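Side-chain contacts in sensor protein (Geobacter sulfurreducens, PDB 3H7M), which is the sensor domain, probably extracytoplasmic, of a histidine kinase that probably couples stimulus detection to ATP-dependent phosphorylation of a protein histidine: residues 18-23 and 144-149; 34-39 and 229-234; 96-101 and 126-131; 105-110 and 159-164; 149-154 and 179-184. All blocks are in the same frame, centred on the assembly; numbering follows the deposited sequence. Where two conformers were deposited one is given.

Contact 1 of 5, residues 18-23 and 144-149; sequences DRDYPP and TPTPAD
Thr146 OG1 is gripped twice by one residue, Asp149, while the methyl of the same threonine meets Asp20 across the contact. Asp149 N donates to Thr146 OG1 over 2.9 Å at an N-H...O angle of 157°, the N-cap bond that opens helix 147-155; a weak bond of 3.3 Å returns from OG1 to Asp149 OD2. With OG1 held between the backbone N and the carbonyl carbon (chi1 71°), Thr146 CG2 lies anti to the carbonyl carbon and reaches Asp20 CB at 3.9 Å. In the two-lobed fold of family 3 solute-binding proteins, strand 20-21 and the start of this helix belong to different lobes, and the contact spans the cleft between them. A water bridges the same gap: it donates to Asp20 O at 2.9 Å and accepts from Ala148 N at 3.1 Å, using an amide of the first helical turn. Beside it, Tyr21 and Pro147 cross at about a right angle, with Tyr21 CE1 3.9 Å from Pro147 CG. Asp20 is itself positioned by an Asx turn, its N donating to Asp18 OD1 at 2.5 Å. His123 on strand 120-123 touches both Tyr21 and Pro147.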
# COMPACT_ATOMS: atom_id res chain seq x y z
N ASP A 18 -0.51 -6.72 3.16
CA ASP A 18 0.82 -6.59 3.75
C ASP A 18 0.68 -6.50 5.27
O ASP A 18 -0.13 -5.74 5.78
CB ASP A 18 1.48 -5.32 3.21
CG ASP A 18 2.95 -5.21 3.59
OD1 ASP A 18 3.34 -5.63 4.70
OD2 ASP A 18 3.73 -4.68 2.77
N ARG A 19 1.48 -7.29 5.98
CA ARG A 19 1.44 -7.28 7.44
C ARG A 19 2.09 -6.01 8.01
O ARG A 19 1.90 -5.69 9.19
CB ARG A 19 2.13 -8.55 7.98
CG ARG A 19 3.54 -8.36 8.52
CD ARG A 19 4.31 -9.69 8.69
NE ARG A 19 3.77 -10.59 9.70
CZ ARG A 19 3.57 -10.28 10.99
NH1 ARG A 19 3.85 -9.06 11.46
NH2 ARG A 19 3.09 -11.20 11.82
N ASP A 20 2.80 -5.27 7.16
CA ASP A 20 3.49 -4.03 7.55
C ASP A 20 3.31 -2.81 6.63
O ASP A 20 4.29 -2.30 6.08
CB ASP A 20 4.99 -4.29 7.68
CG ASP A 20 5.35 -5.05 8.93
OD1 ASP A 20 5.05 -4.55 10.03
OD2 ASP A 20 5.92 -6.15 8.81
N TYR A 21 2.07 -2.34 6.48
CA TYR A 21 1.82 -1.19 5.62
C TYR A 21 0.83 -0.22 6.27
O TYR A 21 -0.23 0.07 5.72
CB TYR A 21 1.27 -1.67 4.25
CG TYR A 21 1.67 -0.79 3.08
CD1 TYR A 21 2.98 -0.80 2.60
CD2 TYR A 21 0.74 0.07 2.47
CE1 TYR A 21 3.38 0.03 1.56
CE2 TYR A 21 1.13 0.92 1.42
CZ TYR A 21 2.46 0.89 0.97
OH TYR A 21 2.89 1.72 -0.04
N PRO A 22 1.15 0.29 7.47
CA PRO A 22 0.24 1.22 8.15
C PRO A 22 0.24 2.56 7.47
O PRO A 22 1.21 2.97 6.86
CB PRO A 22 0.82 1.30 9.56
CG PRO A 22 2.28 1.16 9.30
CD PRO A 22 2.30 -0.01 8.33
N PRO A 23 -0.87 3.29 7.56
CA PRO A 23 -2.11 2.95 8.25
C PRO A 23 -3.12 2.18 7.40
O PRO A 23 -4.26 2.01 7.82
CB PRO A 23 -2.64 4.32 8.61
CG PRO A 23 -2.35 5.07 7.36
CD PRO A 23 -0.92 4.67 7.08
N THR A 144 14.23 -2.86 0.19
CA THR A 144 13.86 -3.30 1.52
C THR A 144 12.51 -4.01 1.57
O THR A 144 11.60 -3.72 0.78
CB THR A 144 13.82 -2.11 2.48
OG1 THR A 144 12.55 -1.46 2.37
CG2 THR A 144 14.92 -1.10 2.12
N PRO A 145 12.37 -4.96 2.50
CA PRO A 145 11.16 -5.76 2.70
C PRO A 145 9.94 -4.90 3.04
O PRO A 145 8.81 -5.26 2.74
CB PRO A 145 11.54 -6.67 3.86
CG PRO A 145 13.04 -6.76 3.75
CD PRO A 145 13.43 -5.37 3.42
N THR A 146 10.18 -3.75 3.67
CA THR A 146 9.06 -2.86 4.02
C THR A 146 9.49 -1.44 3.84
O THR A 146 10.67 -1.13 3.85
CB THR A 146 8.66 -2.97 5.50
OG1 THR A 146 9.69 -2.37 6.31
CG2 THR A 146 8.43 -4.45 5.91
N PRO A 147 8.52 -0.54 3.67
CA PRO A 147 8.92 0.86 3.51
C PRO A 147 9.60 1.39 4.78
O PRO A 147 10.52 2.22 4.70
CB PRO A 147 7.60 1.56 3.20
CG PRO A 147 6.54 0.64 3.74
CD PRO A 147 7.08 -0.73 3.48
N ALA A 148 9.17 0.91 5.94
CA ALA A 148 9.74 1.34 7.21
C ALA A 148 11.23 0.97 7.24
O ALA A 148 12.06 1.74 7.72
CB ALA A 148 8.99 0.70 8.39
N ASP A 149 11.57 -0.21 6.72
CA ASP A 149 12.97 -0.60 6.68
C ASP A 149 13.73 0.38 5.81
O ASP A 149 14.89 0.69 6.06
CB ASP A 149 13.15 -2.01 6.15
CG ASP A 149 12.99 -3.03 7.23
OD1 ASP A 149 13.45 -2.74 8.36
OD2 ASP A 149 12.42 -4.11 6.97
O HOH W 1 6.78 -0.92 6.83

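Contact 2 of 5, residues 34-39 and 229-234; sequences AGYNVE and LGVLEP
Val231 CG1 sits over the centre of the Tyr36 ring, a CH-pi contact with the methyl 3.7 Å from the ring centroid and only 12° off the ring normal. The evidence for centring is that all the outer ring atoms lie at similar range: Val231 CG1 is 3.7 Å from Tyr36 CZ and 4.2 Å from Tyr36 CD1. One methyl of the valine thus does the touching, and its CG1 points to the ring because it stands anti to the valine's own N (chi1 175°). The phenol oxygen finds its polar partner in the next shell, where Tyr36 OH is hydrogen-bonded to the carbonyl O of His93, whose ring also meets the Tyr36 ring at about 65°. Without the ring, as with an alanine at Tyr36, the Val231 methyl would probably lose its aromatic platform and the His93 carbonyl its phenol partner. Further out, the valine is positioned through its backbone, since Val231 O accepts from Arg225 NH1 and the following Leu232 O from Thr94 OG1. Tyr36 is set by the start of its helix: Gly35 is the N-cap, and Glu39 N closes the first turn on Gly35 O at 2.9 Å. A salt bridge from Glu39 to Lys227 also ties this helix to helix 220-227. The contact therefore joins the first helix of the N-terminal lobe to the C-terminal tail, which returns beside strand 87-103, one of the interlobe strands of the solute-binding-protein fold.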
# COMPACT_ATOMS: atom_id res chain seq x y z
N ALA A 34 -5.32 -4.89 11.26
CA ALA A 34 -5.79 -3.54 11.53
C ALA A 34 -5.54 -2.57 10.39
O ALA A 34 -4.76 -2.85 9.46
CB ALA A 34 -5.10 -3.00 12.82
N GLY A 35 -6.19 -1.42 10.46
CA GLY A 35 -5.98 -0.41 9.44
C GLY A 35 -7.17 -0.07 8.59
O GLY A 35 -8.21 -0.75 8.64
N TYR A 36 -7.00 1.01 7.82
CA TYR A 36 -8.00 1.53 6.90
C TYR A 36 -8.55 0.40 6.00
O TYR A 36 -9.75 0.20 5.93
CB TYR A 36 -7.35 2.63 6.04
CG TYR A 36 -8.17 3.16 4.89
CD1 TYR A 36 -7.82 2.87 3.56
CD2 TYR A 36 -9.28 3.99 5.11
CE1 TYR A 36 -8.56 3.42 2.47
CE2 TYR A 36 -10.01 4.53 4.05
CZ TYR A 36 -9.64 4.25 2.73
OH TYR A 36 -10.33 4.84 1.67
N ASN A 37 -7.67 -0.35 5.35
CA ASN A 37 -8.07 -1.43 4.46
C ASN A 37 -8.96 -2.44 5.18
O ASN A 37 -10.02 -2.82 4.69
CB ASN A 37 -6.84 -2.16 3.88
CG ASN A 37 -5.96 -1.25 2.98
OD1 ASN A 37 -6.27 -0.09 2.73
ND2 ASN A 37 -4.87 -1.81 2.49
N VAL A 38 -8.50 -2.84 6.36
CA VAL A 38 -9.19 -3.82 7.20
C VAL A 38 -10.60 -3.36 7.56
O VAL A 38 -11.58 -4.09 7.40
CB VAL A 38 -8.33 -4.07 8.47
CG1 VAL A 38 -9.07 -4.90 9.51
CG2 VAL A 38 -7.06 -4.81 8.06
N GLU A 39 -10.70 -2.15 8.02
CA GLU A 39 -11.97 -1.59 8.39
C GLU A 39 -12.88 -1.53 7.15
O GLU A 39 -14.09 -1.82 7.21
CB GLU A 39 -11.73 -0.19 8.93
CG GLU A 39 -12.67 0.21 10.02
CD GLU A 39 -12.07 1.26 10.92
OE1 GLU A 39 -10.91 1.05 11.36
OE2 GLU A 39 -12.76 2.28 11.19
N LEU A 229 -6.34 9.96 9.45
CA LEU A 229 -5.84 11.25 8.97
C LEU A 229 -4.88 11.14 7.79
O LEU A 229 -3.97 10.31 7.79
CB LEU A 229 -5.12 11.99 10.09
CG LEU A 229 -5.96 12.41 11.29
CD1 LEU A 229 -5.04 12.67 12.45
CD2 LEU A 229 -6.79 13.64 10.96
N GLY A 230 -5.10 11.99 6.79
CA GLY A 230 -4.24 12.00 5.62
C GLY A 230 -4.65 11.05 4.51
O GLY A 230 -4.19 11.19 3.37
N VAL A 231 -5.51 10.09 4.84
CA VAL A 231 -5.99 9.14 3.84
C VAL A 231 -6.91 9.90 2.87
O VAL A 231 -7.90 10.50 3.26
CB VAL A 231 -6.72 7.95 4.50
CG1 VAL A 231 -7.32 7.03 3.44
CG2 VAL A 231 -5.75 7.16 5.35
N LEU A 232 -6.53 9.88 1.60
CA LEU A 232 -7.28 10.61 0.59
C LEU A 232 -8.30 9.72 -0.10
O LEU A 232 -8.29 8.49 0.06
CB LEU A 232 -6.31 11.19 -0.45
CG LEU A 232 -5.16 12.01 0.15
CD1 LEU A 232 -4.11 12.30 -0.92
CD2 LEU A 232 -5.70 13.32 0.76
N GLU A 233 -9.19 10.36 -0.84
CA GLU A 233 -10.22 9.64 -1.57
C GLU A 233 -10.12 10.03 -3.04
O GLU A 233 -9.79 11.18 -3.35
CB GLU A 233 -11.60 9.98 -1.03
CG GLU A 233 -12.00 11.42 -1.21
CD GLU A 233 -13.48 11.62 -0.98
OE1 GLU A 233 -14.25 10.75 -1.44
OE2 GLU A 233 -13.87 12.62 -0.34
N PRO A 234 -10.41 9.09 -3.95
CA PRO A 234 -10.35 9.37 -5.39
C PRO A 234 -11.12 10.62 -5.85
O PRO A 234 -10.69 11.25 -6.84
CB PRO A 234 -10.87 8.07 -6.01
CG PRO A 234 -10.37 7.02 -5.03
CD PRO A 234 -10.72 7.67 -3.70
OXT PRO A 234 -12.15 10.95 -5.21

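Contact 3 of 5, residues 96-101 and 126-131; sequences VYHAIF and GIMHEY
A methionine sulfur over a histidine face is the uncommon element here: Met128 SD lies 4.3 Å from the centroid of the His98 ring and 11° off its normal, a Met-aromatic contact. Met128 CG stands anti to the carbonyl carbon (chi1 -77°), and the bend at chi2 (-66°) brings SD over the ring; chi3 only turns CE, which packs on Val163 of strand 161-165. CG and SD both lie over the same face in the model, CG displaced toward the rim, but the approach of CG is too short to be reliable and its height above the ring is doubtful. His98 and Met128 run past each other in opposite directions. At the other end of the ring, Ile127 CG2 comes obliquely to His98 CE1 at 4.0 Å, its side chain crossing that of the histidine at about a right angle. Both partners belong to the opening turn of helix 127-133, with Gly126 at the N-cap position, whose carbonyl O receives His129 N at 2.8 Å and Glu130 N at 3.2 Å. The helix follows strand 120-123 in the second lobe and packs here on the long strand 87-103. His98 ND1 is hydrogen-bonded to Ala189 O on strand 181-198, and a carbonyl can only accept. The ring therefore probably carries a proton on ND1, its rotation fixed by that bond, while its face serves a polarisable sulfur.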
# COMPACT_ATOMS: atom_id res chain seq x y z
N VAL A 96 -2.76 6.91 -3.42
CA VAL A 96 -1.51 6.93 -2.67
C VAL A 96 -0.40 7.75 -3.34
O VAL A 96 0.12 7.36 -4.38
CB VAL A 96 -0.98 5.51 -2.48
CG1 VAL A 96 0.31 5.53 -1.68
CG2 VAL A 96 -2.02 4.67 -1.78
N TYR A 97 -0.04 8.87 -2.75
CA TYR A 97 1.04 9.70 -3.27
C TYR A 97 2.35 9.20 -2.71
O TYR A 97 2.36 8.52 -1.69
CB TYR A 97 0.88 11.14 -2.83
CG TYR A 97 -0.10 11.94 -3.63
CD1 TYR A 97 0.25 12.45 -4.88
CD2 TYR A 97 -1.35 12.26 -3.11
CE1 TYR A 97 -0.62 13.27 -5.60
CE2 TYR A 97 -2.23 13.07 -3.82
CZ TYR A 97 -1.86 13.58 -5.06
OH TYR A 97 -2.72 14.41 -5.73
N HIS A 98 3.45 9.51 -3.37
CA HIS A 98 4.75 9.12 -2.87
C HIS A 98 5.49 10.37 -2.45
O HIS A 98 5.04 11.50 -2.65
CB HIS A 98 5.59 8.40 -3.90
CG HIS A 98 5.21 6.98 -4.11
ND1 HIS A 98 4.12 6.61 -4.87
CD2 HIS A 98 5.77 5.84 -3.65
CE1 HIS A 98 4.03 5.29 -4.87
NE2 HIS A 98 5.01 4.80 -4.14
N ALA A 99 6.66 10.17 -1.88
CA ALA A 99 7.43 11.31 -1.46
C ALA A 99 8.87 10.92 -1.31
O ALA A 99 9.19 9.73 -1.18
CB ALA A 99 6.89 11.85 -0.16
N ILE A 100 9.74 11.91 -1.40
CA ILE A 100 11.15 11.66 -1.18
C ILE A 100 11.42 12.15 0.24
O ILE A 100 11.06 13.27 0.64
CB ILE A 100 12.03 12.44 -2.16
CG1 ILE A 100 11.84 11.88 -3.58
CG2 ILE A 100 13.49 12.32 -1.73
CD1 ILE A 100 12.51 12.75 -4.64
N PHE A 101 12.03 11.27 1.00
CA PHE A 101 12.38 11.49 2.39
C PHE A 101 13.91 11.62 2.52
O PHE A 101 14.66 10.97 1.78
CB PHE A 101 11.91 10.28 3.23
CG PHE A 101 10.41 10.21 3.38
CD1 PHE A 101 9.77 10.90 4.41
CD2 PHE A 101 9.64 9.46 2.50
CE1 PHE A 101 8.39 10.85 4.55
CE2 PHE A 101 8.26 9.40 2.64
CZ PHE A 101 7.63 10.10 3.67
N GLY A 126 7.74 -2.37 -5.22
CA GLY A 126 6.54 -1.57 -5.18
C GLY A 126 6.52 -0.75 -6.46
O GLY A 126 7.50 -0.75 -7.21
N ILE A 127 5.43 -0.03 -6.70
CA ILE A 127 5.32 0.78 -7.91
C ILE A 127 6.56 1.65 -8.15
O ILE A 127 6.94 1.89 -9.30
CB ILE A 127 4.03 1.67 -7.86
CG1 ILE A 127 3.02 1.24 -8.93
CG2 ILE A 127 4.35 3.12 -8.18
CD1 ILE A 127 2.68 -0.22 -8.94
N MET A 128 7.20 2.12 -7.09
CA MET A 128 8.36 2.98 -7.29
C MET A 128 9.63 2.22 -7.62
O MET A 128 10.56 2.75 -8.23
CB MET A 128 8.58 3.85 -6.07
CG MET A 128 7.60 5.02 -6.02
SD MET A 128 7.85 6.23 -7.36
CE MET A 128 9.61 6.38 -7.33
N HIS A 129 9.68 0.96 -7.21
CA HIS A 129 10.84 0.16 -7.51
C HIS A 129 10.80 0.05 -9.04
O HIS A 129 11.66 0.59 -9.74
CB HIS A 129 10.71 -1.22 -6.84
CG HIS A 129 11.86 -2.13 -7.12
ND1 HIS A 129 11.88 -3.45 -6.73
CD2 HIS A 129 13.03 -1.92 -7.79
CE1 HIS A 129 13.00 -4.02 -7.13
NE2 HIS A 129 13.72 -3.11 -7.77
N GLU A 130 9.76 -0.62 -9.54
CA GLU A 130 9.58 -0.78 -10.98
C GLU A 130 9.79 0.55 -11.70
O GLU A 130 10.55 0.64 -12.67
CB GLU A 130 8.18 -1.29 -11.29
CG GLU A 130 7.88 -2.69 -10.79
CD GLU A 130 6.40 -3.04 -10.90
OE1 GLU A 130 5.80 -2.73 -11.96
OE2 GLU A 130 5.85 -3.63 -9.95
N TYR A 131 9.13 1.60 -11.20
CA TYR A 131 9.24 2.90 -11.84
C TYR A 131 10.64 3.50 -11.93
O TYR A 131 10.97 4.15 -12.91
CB TYR A 131 8.30 3.89 -11.15
CG TYR A 131 8.31 5.28 -11.77
CD1 TYR A 131 9.26 6.24 -11.39
CD2 TYR A 131 7.37 5.63 -12.74
CE1 TYR A 131 9.25 7.52 -11.96
CE2 TYR A 131 7.36 6.91 -13.32
CZ TYR A 131 8.29 7.84 -12.92
OH TYR A 131 8.26 9.09 -13.48

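Contact 4 of 5, residues 105-110 and 159-164; sequences DSPPAA and CDYAVV
Tyr161 reaches out to the loop 105-110 and meets it with the rim of its ring, so the close part of the contact is gathered at the phenol end. Pro107 O lies at the ring edge, in plane, but its modelled separation from the hydroxyl is too short to be trusted and decides no bond type; Pro107 CB also lies near that hydroxyl. Sounder evidence of packing is Ala109 CB, 4.1 Å from Tyr161 CE1 and approaching obliquely. Tyr161 CG stands anti to its own carbonyl carbon (chi1 -68°), which carries the ring toward the loop from a backbone that runs along the sheet. The looser side is bridged by solvent. One water joins Ser106 OG at 2.7 Å to Asp160 O at 2.8 Å and donates to that carbonyl, while Ser106 OG is 4.9 Å from Asp160 O, too far for a direct bond. Pro107 and Pro108 are exposed, in contrast to the buried Ala109 and Tyr161. Ile100 and Ala102 of strand 87-103 also touch Tyr161, as does Arg118 from the loop before strand 120-123. Strand 161-165 runs between those two strands in the sheet, with helix 147-155 packed on it through Leu154 against Ala162.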
# COMPACT_ATOMS: atom_id res chain seq x y z
N ASP A 105 19.40 17.38 8.06
CA ASP A 105 20.66 18.00 7.70
C ASP A 105 20.81 17.92 6.18
O ASP A 105 20.87 18.95 5.50
CB ASP A 105 21.81 17.28 8.42
CG ASP A 105 21.55 15.79 8.60
OD1 ASP A 105 20.57 15.43 9.29
OD2 ASP A 105 22.33 14.97 8.05
N SER A 106 20.83 16.69 5.67
CA SER A 106 20.99 16.40 4.25
C SER A 106 20.47 17.41 3.25
O SER A 106 19.56 18.19 3.53
CB SER A 106 20.39 15.04 3.95
OG SER A 106 21.19 14.02 4.52
N PRO A 107 21.08 17.40 2.04
CA PRO A 107 20.76 18.28 0.91
C PRO A 107 19.37 17.94 0.38
O PRO A 107 19.11 16.80 -0.00
CB PRO A 107 21.83 17.93 -0.13
CG PRO A 107 22.90 17.20 0.66
CD PRO A 107 22.12 16.43 1.67
N PRO A 108 18.46 18.92 0.35
CA PRO A 108 17.12 18.61 -0.15
C PRO A 108 17.12 18.31 -1.65
O PRO A 108 18.04 18.68 -2.38
CB PRO A 108 16.33 19.87 0.19
CG PRO A 108 17.35 20.94 -0.01
CD PRO A 108 18.59 20.36 0.66
N ALA A 109 16.09 17.60 -2.09
CA ALA A 109 15.93 17.25 -3.48
C ALA A 109 14.53 17.74 -3.84
O ALA A 109 13.61 17.59 -3.04
CB ALA A 109 16.01 15.76 -3.64
N ALA A 110 14.37 18.33 -5.02
CA ALA A 110 13.05 18.84 -5.40
C ALA A 110 12.29 17.87 -6.30
O ALA A 110 11.12 18.08 -6.62
CB ALA A 110 13.20 20.20 -6.07
N CYS A 159 21.91 5.27 3.77
CA CYS A 159 21.64 5.54 2.36
C CYS A 159 21.42 7.04 2.28
O CYS A 159 21.42 7.70 3.32
CB CYS A 159 20.41 4.75 1.87
SG CYS A 159 18.83 5.00 2.76
N ASP A 160 21.23 7.60 1.08
CA ASP A 160 21.08 9.05 0.99
C ASP A 160 19.67 9.58 0.97
O ASP A 160 19.42 10.69 1.44
CB ASP A 160 21.80 9.60 -0.25
CG ASP A 160 23.28 9.25 -0.27
OD1 ASP A 160 23.96 9.43 0.77
OD2 ASP A 160 23.76 8.79 -1.33
N TYR A 161 18.76 8.82 0.39
CA TYR A 161 17.37 9.24 0.31
C TYR A 161 16.56 7.99 0.32
O TYR A 161 17.10 6.88 0.18
CB TYR A 161 17.07 9.97 -0.99
CG TYR A 161 17.74 11.31 -1.09
CD1 TYR A 161 17.16 12.44 -0.53
CD2 TYR A 161 19.00 11.43 -1.71
CE1 TYR A 161 17.80 13.67 -0.57
CE2 TYR A 161 19.66 12.67 -1.75
CZ TYR A 161 19.05 13.78 -1.18
OH TYR A 161 19.68 15.00 -1.23
N ALA A 162 15.26 8.17 0.52
CA ALA A 162 14.34 7.05 0.47
C ALA A 162 13.09 7.59 -0.17
O ALA A 162 12.75 8.76 0.00
CB ALA A 162 14.03 6.53 1.87
N VAL A 163 12.43 6.74 -0.95
CA VAL A 163 11.19 7.10 -1.63
C VAL A 163 10.13 6.08 -1.21
O VAL A 163 10.26 4.89 -1.48
CB VAL A 163 11.37 7.07 -3.18
CG1 VAL A 163 10.00 7.05 -3.86
CG2 VAL A 163 12.19 8.29 -3.64
N VAL A 164 9.10 6.54 -0.51
CA VAL A 164 8.05 5.63 -0.07
C VAL A 164 6.76 6.39 -0.05
O VAL A 164 6.76 7.61 -0.23
CB VAL A 164 8.31 5.06 1.34
CG1 VAL A 164 9.66 4.41 1.41
CG2 VAL A 164 8.21 6.16 2.37
O HOH W 2 19.43 12.05 3.93

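Contact 5 of 5, residues 149-154 and 179-184; sequences DALRLL and TNLVPV
Leu151 and Leu154 meet Leu181 with branched aliphatic groups; the flat groups lie beside them on helix 147-155, where the Arg152 guanidinium takes Asp149 OD1 at its edge. In this salt bridge Arg152 NH1 is 3.0 Å from Asp149 OD1, which lies just 4° out of the guanidinium plane yet is approached from above its own carboxylate, 62° out of plane. Arg152 NH2 bonds to Asn176 OD1. Leu181 divides its two methyls between the two leucines. Its CD1 lies 3.8 Å from Leu151 CB and 3.3 Å from the Leu151 carbonyl O, while its CD2 packs tightly at 3.4 Å from Leu154 CD2 and 3.5 Å from Leu154 CG. Leu181 CG stands anti to the carbonyl carbon (chi1 -54°), carrying the fork toward the helix; an extended chi2 then sends CD1 to Leu151 and turns CD2 to Leu154. Replacing Leu181 with an alanine would probably open a gap between strand and helix and leave the Leu151 and Leu154 branches without their shared partner. Leu151 and Leu154 both touch Ala162 as well, so the helix is seated on the sheet of the second lobe. All three leucines are buried and no hydrogen bond crosses between the segments, which implies that dispersion and the exclusion of water hold these three side chains together.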
# COMPACT_ATOMS: atom_id res chain seq x y z
N ASP A 149 11.57 -0.21 6.72
CA ASP A 149 12.97 -0.60 6.68
C ASP A 149 13.73 0.38 5.81
O ASP A 149 14.89 0.69 6.06
CB ASP A 149 13.15 -2.01 6.15
CG ASP A 149 12.99 -3.03 7.23
OD1 ASP A 149 13.45 -2.74 8.36
OD2 ASP A 149 12.42 -4.11 6.97
N ALA A 150 13.07 0.89 4.78
CA ALA A 150 13.73 1.86 3.95
C ALA A 150 14.02 3.11 4.79
O ALA A 150 15.12 3.64 4.76
CB ALA A 150 12.84 2.24 2.77
N LEU A 151 13.01 3.57 5.52
CA LEU A 151 13.14 4.77 6.33
C LEU A 151 14.14 4.61 7.50
O LEU A 151 14.78 5.56 7.90
CB LEU A 151 11.76 5.20 6.82
CG LEU A 151 10.84 5.62 5.65
CD1 LEU A 151 9.44 5.93 6.14
CD2 LEU A 151 11.41 6.86 4.94
N ARG A 152 14.28 3.40 8.01
CA ARG A 152 15.22 3.17 9.08
C ARG A 152 16.63 3.35 8.57
O ARG A 152 17.46 3.94 9.24
CB ARG A 152 15.05 1.76 9.65
CG ARG A 152 13.82 1.63 10.49
CD ARG A 152 13.42 0.21 10.76
NE ARG A 152 12.10 0.17 11.40
CZ ARG A 152 11.19 -0.78 11.22
NH1 ARG A 152 11.44 -1.78 10.39
NH2 ARG A 152 10.04 -0.75 11.87
N LEU A 153 16.90 2.82 7.38
CA LEU A 153 18.24 2.91 6.79
C LEU A 153 18.57 4.36 6.55
O LEU A 153 19.67 4.82 6.82
CB LEU A 153 18.30 2.15 5.47
CG LEU A 153 19.69 2.17 4.84
CD1 LEU A 153 20.62 1.28 5.63
CD2 LEU A 153 19.63 1.69 3.40
N LEU A 154 17.60 5.10 6.04
CA LEU A 154 17.85 6.51 5.82
C LEU A 154 18.17 7.19 7.16
O LEU A 154 19.11 7.98 7.27
CB LEU A 154 16.60 7.14 5.24
CG LEU A 154 16.67 8.63 4.95
CD1 LEU A 154 17.67 8.89 3.79
CD2 LEU A 154 15.27 9.11 4.59
N THR A 179 12.82 10.67 14.02
CA THR A 179 12.65 12.11 14.02
C THR A 179 13.66 12.98 13.31
O THR A 179 13.56 14.21 13.37
CB THR A 179 12.42 12.62 15.46
OG1 THR A 179 13.60 12.40 16.25
CG2 THR A 179 11.25 11.89 16.09
N ASN A 180 14.63 12.37 12.64
CA ASN A 180 15.59 13.15 11.86
C ASN A 180 15.13 13.13 10.39
O ASN A 180 15.76 13.74 9.53
CB ASN A 180 17.02 12.57 12.00
CG ASN A 180 17.08 11.10 11.69
OD1 ASN A 180 16.13 10.38 11.94
ND2 ASN A 180 18.21 10.63 11.14
N LEU A 181 14.03 12.43 10.09
CA LEU A 181 13.53 12.35 8.70
C LEU A 181 12.46 13.38 8.38
O LEU A 181 11.61 13.68 9.20
CB LEU A 181 12.95 10.96 8.38
CG LEU A 181 13.85 9.75 8.63
CD1 LEU A 181 13.20 8.47 8.22
CD2 LEU A 181 15.15 9.95 7.87
N VAL A 182 12.52 13.93 7.17
CA VAL A 182 11.53 14.90 6.70
C VAL A 182 11.23 14.52 5.26
O VAL A 182 12.07 13.96 4.56
CB VAL A 182 12.04 16.36 6.65
CG1 VAL A 182 12.22 16.90 8.04
CG2 VAL A 182 13.36 16.42 5.87
N PRO A 183 10.01 14.79 4.82
CA PRO A 183 9.64 14.48 3.44
C PRO A 183 10.02 15.72 2.66
O PRO A 183 9.47 16.78 2.93
CB PRO A 183 8.13 14.31 3.52
CG PRO A 183 7.73 15.29 4.62
CD PRO A 183 8.83 15.10 5.66
N VAL A 184 10.97 15.61 1.74
CA VAL A 184 11.37 16.80 0.97
C VAL A 184 10.61 16.95 -0.35
O VAL A 184 10.07 18.02 -0.64
CB VAL A 184 12.89 16.80 0.66
CG1 VAL A 184 13.28 15.57 -0.11
CG2 VAL A 184 13.23 18.05 -0.15

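Contacts 3, 4 and 5 cluster in the second lobe, where strands 161-165, 87-103 and 181-198 are neighbours in one mixed sheet; centres of contacts 4 and 5 are about 8 Å apart. Contact 1 shares helix 147-155 with contact 5 and spans the interlobe cleft, about 13 Å from contact 3 between centres. Contact 2, on the first-lobe side, lies about 26 Å from contact 4 between centres. Along the chain contacts 1 and 2 cross, as do 3 and 4; contact 3 closes before contact 5 opens, and all three nest within the loop closed by contact 2. The second lobe probably lies between two portions of the first, joined through strands 87-103 and 181-198, consistent with hinge motion as in related binding proteins.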